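Local coordinates for RNA-binding protein RMD9, mitochondrial (Saccharomyces cerevisiae S288C, PDB 7A9X) that binds a dodecamer RNA motif in the 3'-UTRs of mitochondrial mRNAs and takes part in their processing or stability, at residues Asp450-Asn454 and Glu455-Asp459; Gln474-Asn478 and Ala479-Ala483; Gly250-Lys253 and Val254-Ala258; Glu241-His244 and Pro245-Ser249; Lys153-Ser156 and Asp157-Ile161. One frame throughout, in Å; residues are numbered along the deposited sequence.

Interaction 1: Asp450-Asn454 and Glu455-Asp459; sequences DNTNN and EEILD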
# COMPACT_ATOMS: atom_id res chain seq x y z
N ASP A 450 -1.38 32.76 0.14
CA ASP A 450 -0.74 33.97 -0.36
C ASP A 450 -0.02 34.75 0.73
O ASP A 450 0.91 35.50 0.42
CB ASP A 450 -1.79 34.87 -1.03
CG ASP A 450 -2.48 34.19 -2.19
OD1 ASP A 450 -2.11 33.04 -2.50
OD2 ASP A 450 -3.40 34.80 -2.78
N ASN A 451 -0.42 34.57 1.99
CA ASN A 451 0.15 35.31 3.11
C ASN A 451 1.48 34.67 3.53
O ASN A 451 1.61 34.02 4.57
CB ASN A 451 -0.84 35.35 4.27
CG ASN A 451 -0.36 36.21 5.42
OD1 ASN A 451 0.50 37.06 5.25
ND2 ASN A 451 -0.92 35.98 6.60
N THR A 452 2.48 34.87 2.67
CA THR A 452 3.84 34.43 2.95
C THR A 452 4.78 35.20 2.04
O THR A 452 4.36 35.85 1.08
CB THR A 452 4.00 32.91 2.77
OG1 THR A 452 5.37 32.55 3.00
CG2 THR A 452 3.59 32.49 1.37
N ASN A 453 6.07 35.11 2.34
CA ASN A 453 7.10 35.82 1.61
C ASN A 453 8.21 34.85 1.21
O ASN A 453 8.23 33.69 1.62
CB ASN A 453 7.68 36.99 2.43
CG ASN A 453 8.02 36.58 3.85
OD1 ASN A 453 8.27 35.41 4.14
ND2 ASN A 453 8.04 37.55 4.76
N ASN A 454 9.14 35.35 0.38
CA ASN A 454 10.28 34.54 -0.02
C ASN A 454 11.20 34.22 1.16
O ASN A 454 12.00 33.28 1.07
CB ASN A 454 11.06 35.24 -1.13
CG ASN A 454 10.32 35.24 -2.45
OD1 ASN A 454 9.11 35.03 -2.50
ND2 ASN A 454 11.05 35.46 -3.54
N GLU A 455 11.11 34.99 2.25
CA GLU A 455 11.90 34.69 3.43
C GLU A 455 11.42 33.42 4.11
O GLU A 455 12.22 32.55 4.48
CB GLU A 455 11.85 35.87 4.41
CG GLU A 455 12.07 37.22 3.76
CD GLU A 455 11.92 38.36 4.74
OE1 GLU A 455 11.99 38.11 5.96
OE2 GLU A 455 11.73 39.51 4.29
N GLU A 456 10.10 33.28 4.29
CA GLU A 456 9.56 32.08 4.92
C GLU A 456 9.77 30.85 4.04
O GLU A 456 10.00 29.76 4.56
CB GLU A 456 8.08 32.26 5.23
CG GLU A 456 7.47 31.12 6.01
CD GLU A 456 6.01 31.35 6.34
OE1 GLU A 456 5.33 30.38 6.74
OE2 GLU A 456 5.55 32.50 6.21
N ILE A 457 9.71 31.02 2.72
CA ILE A 457 9.98 29.91 1.81
C ILE A 457 11.42 29.44 1.97
O ILE A 457 11.70 28.23 1.99
CB ILE A 457 9.67 30.32 0.36
CG1 ILE A 457 8.20 30.72 0.22
CG2 ILE A 457 10.00 29.19 -0.60
CD1 ILE A 457 7.79 31.08 -1.19
N LEU A 458 12.35 30.38 2.10
CA LEU A 458 13.74 30.02 2.35
C LEU A 458 13.91 29.35 3.71
O LEU A 458 14.64 28.36 3.83
CB LEU A 458 14.63 31.27 2.26
CG LEU A 458 15.05 31.73 0.87
CD1 LEU A 458 15.69 33.11 0.94
CD2 LEU A 458 16.02 30.73 0.26
N ASP A 459 13.23 29.86 4.74
CA ASP A 459 13.38 29.30 6.08
C ASP A 459 12.91 27.85 6.13
O ASP A 459 13.60 26.99 6.69
CB ASP A 459 12.61 30.15 7.09
CG ASP A 459 13.18 31.55 7.22
OD1 ASP A 459 14.41 31.71 7.10
OD2 ASP A 459 12.39 32.49 7.45

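Interaction 2: Gln474-Asn478 and Ala479-Ala483; sequences QYIAN and ADLSA. With nucleotides of chain B.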
# COMPACT_ATOMS: atom_id res chain seq x y z
N GLN A 474 21.56 11.24 2.26
CA GLN A 474 22.73 11.39 1.40
C GLN A 474 22.65 12.67 0.58
O GLN A 474 23.50 13.56 0.70
CB GLN A 474 22.87 10.17 0.49
CG GLN A 474 22.60 8.86 1.20
CD GLN A 474 22.28 7.74 0.23
OE1 GLN A 474 21.36 6.95 0.44
NE2 GLN A 474 23.06 7.66 -0.85
N TYR A 475 21.63 12.78 -0.27
CA TYR A 475 21.51 13.89 -1.20
C TYR A 475 20.06 14.37 -1.21
O TYR A 475 19.24 13.94 -0.39
CB TYR A 475 22.00 13.48 -2.59
CG TYR A 475 23.32 12.72 -2.57
CD1 TYR A 475 24.52 13.38 -2.34
CD2 TYR A 475 23.35 11.34 -2.76
CE1 TYR A 475 25.72 12.69 -2.31
CE2 TYR A 475 24.55 10.64 -2.73
CZ TYR A 475 25.73 11.32 -2.51
OH TYR A 475 26.92 10.63 -2.48
N ILE A 476 19.75 15.28 -2.13
CA ILE A 476 18.43 15.88 -2.22
C ILE A 476 17.58 15.04 -3.18
O ILE A 476 17.94 14.88 -4.35
CB ILE A 476 18.51 17.34 -2.69
CG1 ILE A 476 19.20 18.20 -1.63
CG2 ILE A 476 17.12 17.88 -3.00
CD1 ILE A 476 19.26 19.67 -1.98
N ALA A 477 16.47 14.52 -2.69
CA ALA A 477 15.60 13.67 -3.48
C ALA A 477 14.59 14.50 -4.27
O ALA A 477 14.49 15.72 -4.11
CB ALA A 477 14.89 12.65 -2.58
N ASN A 478 13.84 13.82 -5.13
CA ASN A 478 12.82 14.49 -5.93
C ASN A 478 11.73 15.10 -5.06
O ASN A 478 11.26 16.21 -5.32
CB ASN A 478 12.21 13.52 -6.94
CG ASN A 478 13.11 13.29 -8.14
OD1 ASN A 478 14.00 14.09 -8.43
ND2 ASN A 478 12.86 12.21 -8.86
N ALA A 479 11.32 14.39 -4.00
CA ALA A 479 10.25 14.90 -3.14
C ALA A 479 10.66 16.19 -2.46
O ALA A 479 9.80 17.03 -2.16
CB ALA A 479 9.86 13.85 -2.11
N ASP A 480 11.95 16.38 -2.20
CA ASP A 480 12.41 17.64 -1.62
C ASP A 480 12.27 18.79 -2.61
O ASP A 480 11.78 19.87 -2.25
CB ASP A 480 13.86 17.51 -1.15
CG ASP A 480 14.02 16.51 -0.02
OD1 ASP A 480 13.22 16.56 0.93
OD2 ASP A 480 14.93 15.66 -0.10
N LEU A 481 12.68 18.57 -3.86
CA LEU A 481 12.56 19.62 -4.87
C LEU A 481 11.12 19.83 -5.30
O LEU A 481 10.73 20.96 -5.63
CB LEU A 481 13.44 19.28 -6.07
CG LEU A 481 14.94 19.16 -5.81
CD1 LEU A 481 15.68 18.79 -7.09
CD2 LEU A 481 15.50 20.45 -5.22
N SER A 482 10.31 18.77 -5.31
CA SER A 482 8.90 18.91 -5.65
C SER A 482 8.18 19.82 -4.66
O SER A 482 7.27 20.55 -5.04
CB SER A 482 8.23 17.54 -5.70
OG SER A 482 8.73 16.76 -6.77
N ALA A 483 8.58 19.78 -3.38
CA ALA A 483 7.97 20.65 -2.39
C ALA A 483 8.34 22.11 -2.63
O ALA A 483 7.50 23.00 -2.48
CB ALA A 483 8.40 20.22 -0.98
P C B 12 3.61 15.23 -2.92
OP1 C B 12 3.38 16.45 -3.74
OP2 C B 12 2.50 14.28 -2.67
O5' C B 12 4.82 14.43 -3.58
C5' C B 12 5.95 15.13 -4.10
C4' C B 12 6.69 14.32 -5.14
O4' C B 12 7.51 13.32 -4.48
C3' C B 12 5.83 13.57 -6.16
O3' C B 12 6.44 13.64 -7.44
C2' C B 12 5.86 12.13 -5.65
O2' C B 12 5.68 11.16 -6.66
C1' C B 12 7.26 12.04 -5.03
N1 C B 12 7.37 11.05 -3.96
C2 C B 12 8.47 10.18 -3.97
O2 C B 12 9.31 10.28 -4.87
N3 C B 12 8.59 9.25 -2.99
C4 C B 12 7.67 9.17 -2.03
N4 C B 12 7.84 8.24 -1.08
C5 C B 12 6.54 10.04 -1.99
C6 C B 12 6.43 10.95 -2.97
P U B 13 6.11 14.88 -8.42
OP1 U B 13 7.37 15.62 -8.67
OP2 U B 13 4.93 15.59 -7.87
O5' U B 13 5.67 14.19 -9.78
C5' U B 13 4.64 13.20 -9.81
C4' U B 13 4.10 13.03 -11.20
O4' U B 13 3.39 14.23 -11.60
C3' U B 13 5.15 12.83 -12.29
O3' U B 13 5.56 11.48 -12.41
C2' U B 13 4.46 13.36 -13.54
O2' U B 13 3.58 12.39 -14.08
C1' U B 13 3.61 14.50 -12.96
N1 U B 13 4.27 15.82 -13.07
C2 U B 13 4.45 16.40 -14.31
O2 U B 13 4.10 15.87 -15.36
N3 U B 13 5.06 17.63 -14.30
C4 U B 13 5.50 18.34 -13.19
O4 U B 13 6.03 19.44 -13.34
C5 U B 13 5.27 17.68 -11.94
C6 U B 13 4.68 16.48 -11.93
O HOH W 1 16.69 13.89 0.73

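Interaction 3: Gly250-Lys253 and Val254-Ala258; sequences GLIK and VFIKA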
# COMPACT_ATOMS: atom_id res chain seq x y z
N GLY A 250 -14.21 -18.30 -1.83
CA GLY A 250 -14.44 -17.64 -3.11
C GLY A 250 -15.91 -17.48 -3.43
O GLY A 250 -16.34 -16.46 -3.96
N LEU A 251 -16.71 -18.50 -3.10
CA LEU A 251 -18.14 -18.43 -3.38
C LEU A 251 -18.83 -17.41 -2.49
O LEU A 251 -19.74 -16.70 -2.94
CB LEU A 251 -18.77 -19.81 -3.20
CG LEU A 251 -20.13 -20.04 -3.87
CD1 LEU A 251 -20.08 -19.66 -5.34
CD2 LEU A 251 -20.55 -21.50 -3.71
N ILE A 252 -18.41 -17.30 -1.23
CA ILE A 252 -18.95 -16.27 -0.35
C ILE A 252 -18.62 -14.88 -0.88
O ILE A 252 -19.47 -13.99 -0.91
CB ILE A 252 -18.43 -16.46 1.09
CG1 ILE A 252 -19.01 -17.74 1.69
CG2 ILE A 252 -18.77 -15.26 1.96
CD1 ILE A 252 -18.27 -18.22 2.92
N LYS A 253 -17.37 -14.68 -1.33
CA LYS A 253 -16.97 -13.37 -1.82
C LYS A 253 -17.77 -12.96 -3.05
O LYS A 253 -18.17 -11.80 -3.19
CB LYS A 253 -15.47 -13.37 -2.14
CG LYS A 253 -14.57 -13.49 -0.92
CD LYS A 253 -13.10 -13.37 -1.29
CE LYS A 253 -12.22 -13.42 -0.06
NZ LYS A 253 -10.78 -13.17 -0.38
N VAL A 254 -18.02 -13.91 -3.96
CA VAL A 254 -18.83 -13.62 -5.14
C VAL A 254 -20.22 -13.15 -4.72
O VAL A 254 -20.72 -12.13 -5.20
CB VAL A 254 -18.91 -14.86 -6.06
CG1 VAL A 254 -19.94 -14.65 -7.15
CG2 VAL A 254 -17.55 -15.16 -6.66
N PHE A 255 -20.86 -13.89 -3.81
CA PHE A 255 -22.21 -13.56 -3.38
C PHE A 255 -22.27 -12.26 -2.58
O PHE A 255 -23.31 -11.61 -2.56
CB PHE A 255 -22.79 -14.72 -2.57
CG PHE A 255 -23.18 -15.90 -3.41
CD1 PHE A 255 -23.84 -15.71 -4.61
CD2 PHE A 255 -22.88 -17.19 -3.00
CE1 PHE A 255 -24.21 -16.79 -5.39
CE2 PHE A 255 -23.25 -18.28 -3.78
CZ PHE A 255 -23.91 -18.07 -4.98
N ILE A 256 -21.17 -11.88 -1.92
CA ILE A 256 -21.12 -10.58 -1.26
C ILE A 256 -21.12 -9.47 -2.29
O ILE A 256 -21.88 -8.49 -2.18
CB ILE A 256 -19.88 -10.50 -0.34
CG1 ILE A 256 -20.06 -11.40 0.88
CG2 ILE A 256 -19.62 -9.06 0.08
CD1 ILE A 256 -18.87 -11.40 1.82
N LYS A 257 -20.27 -9.59 -3.32
CA LYS A 257 -20.28 -8.62 -4.41
C LYS A 257 -21.63 -8.61 -5.13
O LYS A 257 -22.14 -7.54 -5.49
CB LYS A 257 -19.16 -8.94 -5.40
CG LYS A 257 -17.77 -8.54 -4.93
CD LYS A 257 -17.59 -7.03 -4.96
CE LYS A 257 -16.16 -6.64 -4.61
NZ LYS A 257 -15.95 -5.17 -4.73
N ALA A 258 -22.22 -9.78 -5.34
CA ALA A 258 -23.53 -9.85 -5.99
C ALA A 258 -24.66 -9.43 -5.06
O ALA A 258 -25.81 -9.37 -5.51
CB ALA A 258 -23.78 -11.26 -6.52

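Interaction 4: Glu241-His244 and Pro245-Ser249; sequences EFIH and PNLYS. With nucleotides of chain B.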
# COMPACT_ATOMS: atom_id res chain seq x y z
N GLU A 241 -20.12 -34.46 1.35
CA GLU A 241 -18.72 -34.72 1.04
C GLU A 241 -17.85 -33.56 1.52
O GLU A 241 -18.34 -32.51 1.96
CB GLU A 241 -18.55 -34.94 -0.46
CG GLU A 241 -19.37 -36.08 -1.02
CD GLU A 241 -19.06 -36.36 -2.47
OE1 GLU A 241 -18.00 -35.92 -2.95
OE2 GLU A 241 -19.88 -37.03 -3.14
N PHE A 242 -16.54 -33.75 1.43
CA PHE A 242 -15.59 -32.72 1.85
C PHE A 242 -15.61 -31.57 0.85
O PHE A 242 -15.42 -31.78 -0.35
CB PHE A 242 -14.19 -33.30 1.98
CG PHE A 242 -13.12 -32.26 2.14
CD1 PHE A 242 -12.97 -31.59 3.34
CD2 PHE A 242 -12.27 -31.95 1.09
CE1 PHE A 242 -11.98 -30.62 3.50
CE2 PHE A 242 -11.28 -30.98 1.24
CZ PHE A 242 -11.14 -30.32 2.44
N ILE A 243 -15.84 -30.36 1.35
CA ILE A 243 -15.86 -29.15 0.54
C ILE A 243 -14.73 -28.25 1.01
O ILE A 243 -14.71 -27.83 2.18
CB ILE A 243 -17.22 -28.44 0.64
CG1 ILE A 243 -18.35 -29.39 0.22
CG2 ILE A 243 -17.22 -27.18 -0.22
CD1 ILE A 243 -19.69 -29.03 0.81
N HIS A 244 -13.80 -27.96 0.12
CA HIS A 244 -12.60 -27.25 0.53
C HIS A 244 -12.95 -25.84 1.01
O HIS A 244 -13.75 -25.15 0.37
CB HIS A 244 -11.59 -27.16 -0.62
CG HIS A 244 -10.21 -26.78 -0.16
ND1 HIS A 244 -9.88 -25.49 0.20
CD2 HIS A 244 -9.09 -27.52 -0.00
CE1 HIS A 244 -8.61 -25.45 0.57
NE2 HIS A 244 -8.11 -26.67 0.45
N PRO A 245 -12.39 -25.40 2.14
CA PRO A 245 -12.72 -24.07 2.66
C PRO A 245 -12.48 -22.94 1.67
O PRO A 245 -13.23 -21.96 1.67
CB PRO A 245 -11.81 -23.94 3.89
CG PRO A 245 -11.53 -25.34 4.30
CD PRO A 245 -11.50 -26.15 3.04
N ASN A 246 -11.44 -23.05 0.83
CA ASN A 246 -11.19 -21.99 -0.14
C ASN A 246 -12.27 -21.94 -1.21
O ASN A 246 -12.47 -20.89 -1.83
CB ASN A 246 -9.81 -22.18 -0.78
CG ASN A 246 -9.21 -20.88 -1.27
OD1 ASN A 246 -9.43 -19.82 -0.68
ND2 ASN A 246 -8.45 -20.94 -2.36
N LEU A 247 -12.96 -23.05 -1.45
CA LEU A 247 -14.12 -23.02 -2.34
C LEU A 247 -15.28 -22.28 -1.68
O LEU A 247 -15.97 -21.49 -2.33
CB LEU A 247 -14.53 -24.44 -2.73
CG LEU A 247 -15.64 -24.58 -3.77
CD1 LEU A 247 -15.29 -23.85 -5.06
CD2 LEU A 247 -15.94 -26.05 -4.05
N TYR A 248 -15.51 -22.53 -0.39
CA TYR A 248 -16.44 -21.71 0.38
C TYR A 248 -16.08 -20.23 0.26
O TYR A 248 -16.94 -19.39 -0.03
CB TYR A 248 -16.44 -22.13 1.85
CG TYR A 248 -17.30 -23.32 2.18
CD1 TYR A 248 -18.69 -23.24 2.13
CD2 TYR A 248 -16.74 -24.53 2.58
CE1 TYR A 248 -19.48 -24.32 2.44
CE2 TYR A 248 -17.52 -25.62 2.91
CZ TYR A 248 -18.89 -25.51 2.83
OH TYR A 248 -19.68 -26.59 3.15
N SER A 249 -14.80 -19.90 0.48
CA SER A 249 -14.39 -18.51 0.59
C SER A 249 -14.65 -17.75 -0.70
O SER A 249 -15.24 -16.66 -0.69
CB SER A 249 -12.91 -18.43 0.97
OG SER A 249 -12.50 -17.08 1.10
P A B 3 -5.64 -26.62 3.08
OP1 A B 3 -6.38 -25.48 3.67
OP2 A B 3 -5.77 -26.91 1.63
O5' A B 3 -4.09 -26.40 3.39
C5' A B 3 -3.64 -26.11 4.70
C4' A B 3 -2.14 -26.19 4.79
O4' A B 3 -1.71 -27.54 4.48
C3' A B 3 -1.38 -25.32 3.80
O3' A B 3 -1.26 -23.98 4.25
C2' A B 3 -0.05 -26.04 3.67
O2' A B 3 0.80 -25.74 4.77
C1' A B 3 -0.48 -27.51 3.78
N9 A B 3 -0.68 -28.14 2.46
C8 A B 3 -1.83 -28.19 1.72
N7 A B 3 -1.70 -28.83 0.58
C5 A B 3 -0.37 -29.22 0.58
C6 A B 3 0.40 -29.94 -0.35
N6 A B 3 -0.07 -30.41 -1.51
N1 A B 3 1.70 -30.16 -0.05
C2 A B 3 2.18 -29.70 1.11
N3 A B 3 1.56 -29.01 2.06
C4 A B 3 0.27 -28.80 1.73
P A B 2 -7.05 -31.47 -0.16
OP1 A B 2 -8.41 -30.97 -0.51
OP2 A B 2 -5.99 -31.52 -1.19
O5' A B 2 -6.52 -30.59 1.06
C5' A B 2 -7.32 -30.40 2.22
C4' A B 2 -6.47 -30.32 3.46
O4' A B 2 -5.68 -31.53 3.59
C3' A B 2 -5.45 -29.20 3.50
O3' A B 2 -6.01 -27.95 3.89
C2' A B 2 -4.41 -29.73 4.48
O2' A B 2 -4.83 -29.54 5.82
C1' A B 2 -4.43 -31.23 4.17
N9 A B 2 -3.35 -31.64 3.25
C8 A B 2 -3.48 -32.15 1.98
N7 A B 2 -2.34 -32.44 1.41
C5 A B 2 -1.39 -32.12 2.37
C6 A B 2 0.01 -32.20 2.39
N6 A B 2 0.74 -32.65 1.36
N1 A B 2 0.66 -31.79 3.50
C2 A B 2 -0.07 -31.34 4.53
N3 A B 2 -1.39 -31.22 4.64
C4 A B 2 -2.00 -31.63 3.51

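Interaction 5: Lys153-Ser156 and Asp157-Ile161; sequences KDIS and DDILI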
# COMPACT_ATOMS: atom_id res chain seq x y z
N LYS A 153 7.30 -15.17 -12.24
CA LYS A 153 7.05 -15.24 -13.68
C LYS A 153 7.79 -16.41 -14.31
O LYS A 153 7.24 -17.13 -15.14
CB LYS A 153 7.43 -13.93 -14.36
CG LYS A 153 7.35 -14.00 -15.88
CD LYS A 153 8.07 -12.84 -16.55
CE LYS A 153 7.28 -11.55 -16.43
NZ LYS A 153 8.02 -10.40 -17.02
N ASP A 154 9.06 -16.61 -13.92
CA ASP A 154 9.84 -17.70 -14.49
C ASP A 154 9.24 -19.05 -14.15
O ASP A 154 9.26 -19.97 -14.98
CB ASP A 154 11.29 -17.62 -14.00
CG ASP A 154 12.01 -16.38 -14.50
OD1 ASP A 154 11.41 -15.62 -15.29
OD2 ASP A 154 13.17 -16.17 -14.10
N ILE A 155 8.70 -19.20 -12.95
CA ILE A 155 8.11 -20.48 -12.56
C ILE A 155 6.79 -20.70 -13.29
O ILE A 155 6.50 -21.81 -13.75
CB ILE A 155 7.93 -20.54 -11.03
CG1 ILE A 155 9.28 -20.38 -10.34
CG2 ILE A 155 7.27 -21.86 -10.62
CD1 ILE A 155 9.20 -20.42 -8.83
N SER A 156 5.97 -19.65 -13.42
CA SER A 156 4.71 -19.78 -14.14
C SER A 156 4.94 -20.16 -15.60
O SER A 156 4.18 -20.96 -16.16
CB SER A 156 3.92 -18.48 -14.04
OG SER A 156 4.43 -17.51 -14.94
N ASP A 157 5.97 -19.60 -16.22
CA ASP A 157 6.25 -19.91 -17.62
C ASP A 157 6.79 -21.32 -17.77
O ASP A 157 6.49 -22.00 -18.76
CB ASP A 157 7.22 -18.88 -18.20
CG ASP A 157 6.64 -17.49 -18.26
OD1 ASP A 157 5.44 -17.33 -17.94
OD2 ASP A 157 7.37 -16.54 -18.62
N ASP A 158 7.60 -21.78 -16.82
CA ASP A 158 8.11 -23.15 -16.87
C ASP A 158 6.99 -24.17 -16.69
O ASP A 158 7.08 -25.28 -17.23
CB ASP A 158 9.19 -23.35 -15.81
CG ASP A 158 10.50 -22.69 -16.18
OD1 ASP A 158 10.57 -22.07 -17.27
OD2 ASP A 158 11.46 -22.78 -15.39
N ILE A 159 5.95 -23.82 -15.95
CA ILE A 159 4.80 -24.71 -15.80
C ILE A 159 3.94 -24.69 -17.05
O ILE A 159 3.48 -25.74 -17.52
CB ILE A 159 3.99 -24.33 -14.55
CG1 ILE A 159 4.85 -24.45 -13.29
CG2 ILE A 159 2.75 -25.20 -14.43
CD1 ILE A 159 4.18 -23.92 -12.05
N LEU A 160 3.70 -23.51 -17.62
CA LEU A 160 2.91 -23.42 -18.84
C LEU A 160 3.62 -24.06 -20.03
O LEU A 160 2.95 -24.47 -20.99
CB LEU A 160 2.58 -21.96 -19.15
CG LEU A 160 1.69 -21.23 -18.14
CD1 LEU A 160 1.39 -19.81 -18.62
CD2 LEU A 160 0.39 -21.99 -17.89
N ILE A 161 4.94 -24.17 -19.98
CA ILE A 161 5.69 -24.88 -21.01
C ILE A 161 5.76 -26.37 -20.71
O ILE A 161 5.56 -27.20 -21.61
CB ILE A 161 7.10 -24.26 -21.15
CG1 ILE A 161 7.01 -22.88 -21.81
CG2 ILE A 161 8.03 -25.18 -21.93
CD1 ILE A 161 8.34 -22.20 -21.98

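Interaction 1: Asp450-Asn454 and Glu455-Asp459
Asn453 caps the N-terminus of helix 454-470 by accepting a hydrogen bond from Glu456 N on its side-chain oxygen OD1, at 2.8 Å. This is an N-cap, three residues back from the amide it serves. The Asn453 CG sits between the backbone N and the carbonyl carbon (chi1 47°), which turns OD1 back over the first turn. The donor approaches tilted 30° from the amide plane.

Backbone bonds continue the helix. Ile457 N donates to Asn453 O at 3.2 Å, and Leu458 N to Asn454 O at 3.1 Å. Ile457 CG1 lies 3.3 Å from the same Asn453 O that its own N bonds.

Two carboxylates lie close to the cap. The Glu455 carboxylate stacks on the Asn453 amide with the planes 9° apart, ND2 lying 4.0 Å from CD of Glu455. Thr452 OG1 approaches Glu456 OE2 at 3.2 Å, weakly at best. The other oxygen of Glu456, OE1, forms a salt bridge with Arg460 one turn on.

The cap lies at the surface, in the assigned eighth PPR repeat, where the loop after helix 436-445 leads into helix 454-470. Asn454 ND2 bonds to Asp539 O, and Asn454 and Leu458 pack against helix 540-551.

Interaction 2: Gln474-Asn478 and Ala479-Ala483
Ile476 and Leu481 meet on the buried side of this helix start, with CG2 of Ile476 3.8 Å from Leu481 CD2. The two side chains cross at about a right angle. The same CG2 lies 3.8 Å from CB of Asp480, and Trp461 of helix 454-470 touches both Ile476 and Leu481.

Asp480 supplies the polar half of the buried part. Its OD2 accepts from Ala477 N at 3.2 Å, on the anti side and 18° out of the carboxylate plane. Ala477 is the N-cap residue of helix 478-486, so the aspartate reaches back to the residue before the first turn. Arg440 forms a salt bridge with OD1. A glycine in place of Asp480 would probably leave Ala477 N and Arg440 without these acceptors.

The looser side is wetter. A water donates to OD2 of Asp480 and to the Tyr475 carbonyl, and exposed Tyr475 turns its ring away from the helix.

The other end of the turn faces RNA. Ala479 CB is 3.4 Å from O4' of C12 of chain B. Ser482 OG lies 2.6 Å from OP1 of U13 of chain B, with Tyr564 OH as a second neighbour. Ala479 and Ser482 thus meet the sugar and phosphate with a methyl and a hydroxyl, while the buried carboxylate is matched by an arginine.

Interaction 3: Gly250-Lys253 and Val254-Ala258
Ile256 N donates to Ile252 O at 2.9 Å, one of four successive i to i+4 backbone bonds that hold this part of helix 245-257. The helix opens what is assigned as the third PPR repeat. Val254 N to Gly250 O and Phe255 N to Leu251 O are both 3.1 Å. Lys257 N to Lys253 O is the straightest of the four, with an N-H...O angle of 173°.

Side chains one turn apart pack along the helix. Leu251 and Phe255 lie side by side and point the same way. Leu251 holds its CG trans to the backbone N (chi1 -161°), which brings CG to 3.6 Å from CE2 of the Phe255 ring; CD1 follows beside it. Leu267 of helix 261-270 touches both residues, and Ala264 touches Phe255. Replacing Phe255 with an alanine is likely to open a gap beside Leu251 and to take a partner from Ala264 and Leu267.

On a second face, Ile252 and Ile256 slant across each other and reach helix 281-292 at Thr286 and Phe290. Val254 packs on Leu216 and Tyr220 of helix 209-223. The helix is thus flanked by three others. In the isoleucine pair the closest approach is between CG2 of Ile252 and CD1 of Ile256, at 3.9 Å.

Interaction 4: Glu241-His244 and Pro245-Ser249
His244 ND1 accepts a hydrogen bond from Asn246 N at 3.0 Å, which makes the histidine the N-cap of helix 245-257. CG lies opposite the backbone N (chi1 -164°), and chi2 of -75° turns ND1 toward the first turn of the helix. The donor lies only 10° out of the ring plane. NE2, across the ring, donates to OP2 of A3 of chain B at 2.6 Å. The two bonds hold the imidazole at two points of its edge and should restrain its rotation.

Pro245 sets its CD over one face of this ring, toward the rim. It stands 3.7 Å from the ring centroid, a CH-pi contact.

Ile243 and Tyr248 form a second pair. Their side chains cross at about a right angle, and CG2 of Ile243 sits over the tyrosine face, 4.0 Å from the centroid. The CD1 methyl runs on toward the phenol oxygen. Tyr248 OH bonds to Lys274 and Gln270. Leu247 joins the same apolar patch through CD2.

Phe242 brings its ring edge to the RNA, with CE2 3.4 Å from OP1 of A2 of chain B.

ND1 accepts while NE2 donates. This fits a neutral histidine with its proton on NE2. One imidazole thereby joins the cap of a PPR helix to the phosphate backbone of the target RNA.

Interaction 5: Lys153-Ser156 and Asp157-Ile161
Lys153 lies alongside Asp157, pointing the same way, with its CG 3.7 Å from Asp157 OD2. The charged ends do not meet: NZ stays 6.4 Å from OD2, and the lysine chain bends at chi3 (-74°). The carbonyl of Lys153 is gripped twice. Asp157 N donates to Lys153 O at 3.0 Å, and Ser156 OG donates to the same oxygen at 2.8 Å. Both donors come from one face of the carbonyl plane.

Asp154 accepts from Asp158 N on its backbone O. Its carboxylate takes no part in the contact: OD2 bonds to Tyr95 OH, while Asp158 OD2 forms a salt bridge with Arg98. Both aspartates thus tie helix 151-161 to the region at the end of helix 78-97. The helix is part of the all-helical fold and precedes the first PPR repeat.

Ile155 continues the i to i+4 ladder, its O accepting from Ile159 N. Its CG2 reaches CD1 of Ile159 at 4.0 Å, and the two side chains cross at a slant. Ile155 is buried against helix 105-128, at Val108, Leu111, Ile112 and Leu115, and against Met91 and Tyr94 of helix 78-97.

Ser156 holds OG between the backbone N and the carbonyl carbon (chi1 78°). That rotation folds the hydroxyl back along the helix to Lys153 O. Its own carbonyl accepts from Leu160 N at 3.0 Å, and CG of Leu160 lies 3.2 Å from that oxygen. Leu174 and Phe178 of helix 168-180 pack against the serine.

Interactions 3 and 4 share helix 245-257: interaction 4 caps its start at the RNA, and interaction 3 continues it through the packed repeat, with centres 14 Å apart. Interaction 3 comes within about 7 Å of the RNA at its nearest atom. Interactions 1 and 2 lie on helices that follow each other in the chain, their centres 19 Å apart. Of these two, interaction 2 touches the RNA, and the nearest atom of interaction 1 stays about 14 Å from it. Interactions 2 and 4 are 51 Å apart between centres and hold separate parts of the same RNA strand. Interaction 5 lies about 13 Å from the RNA at its nearest atom.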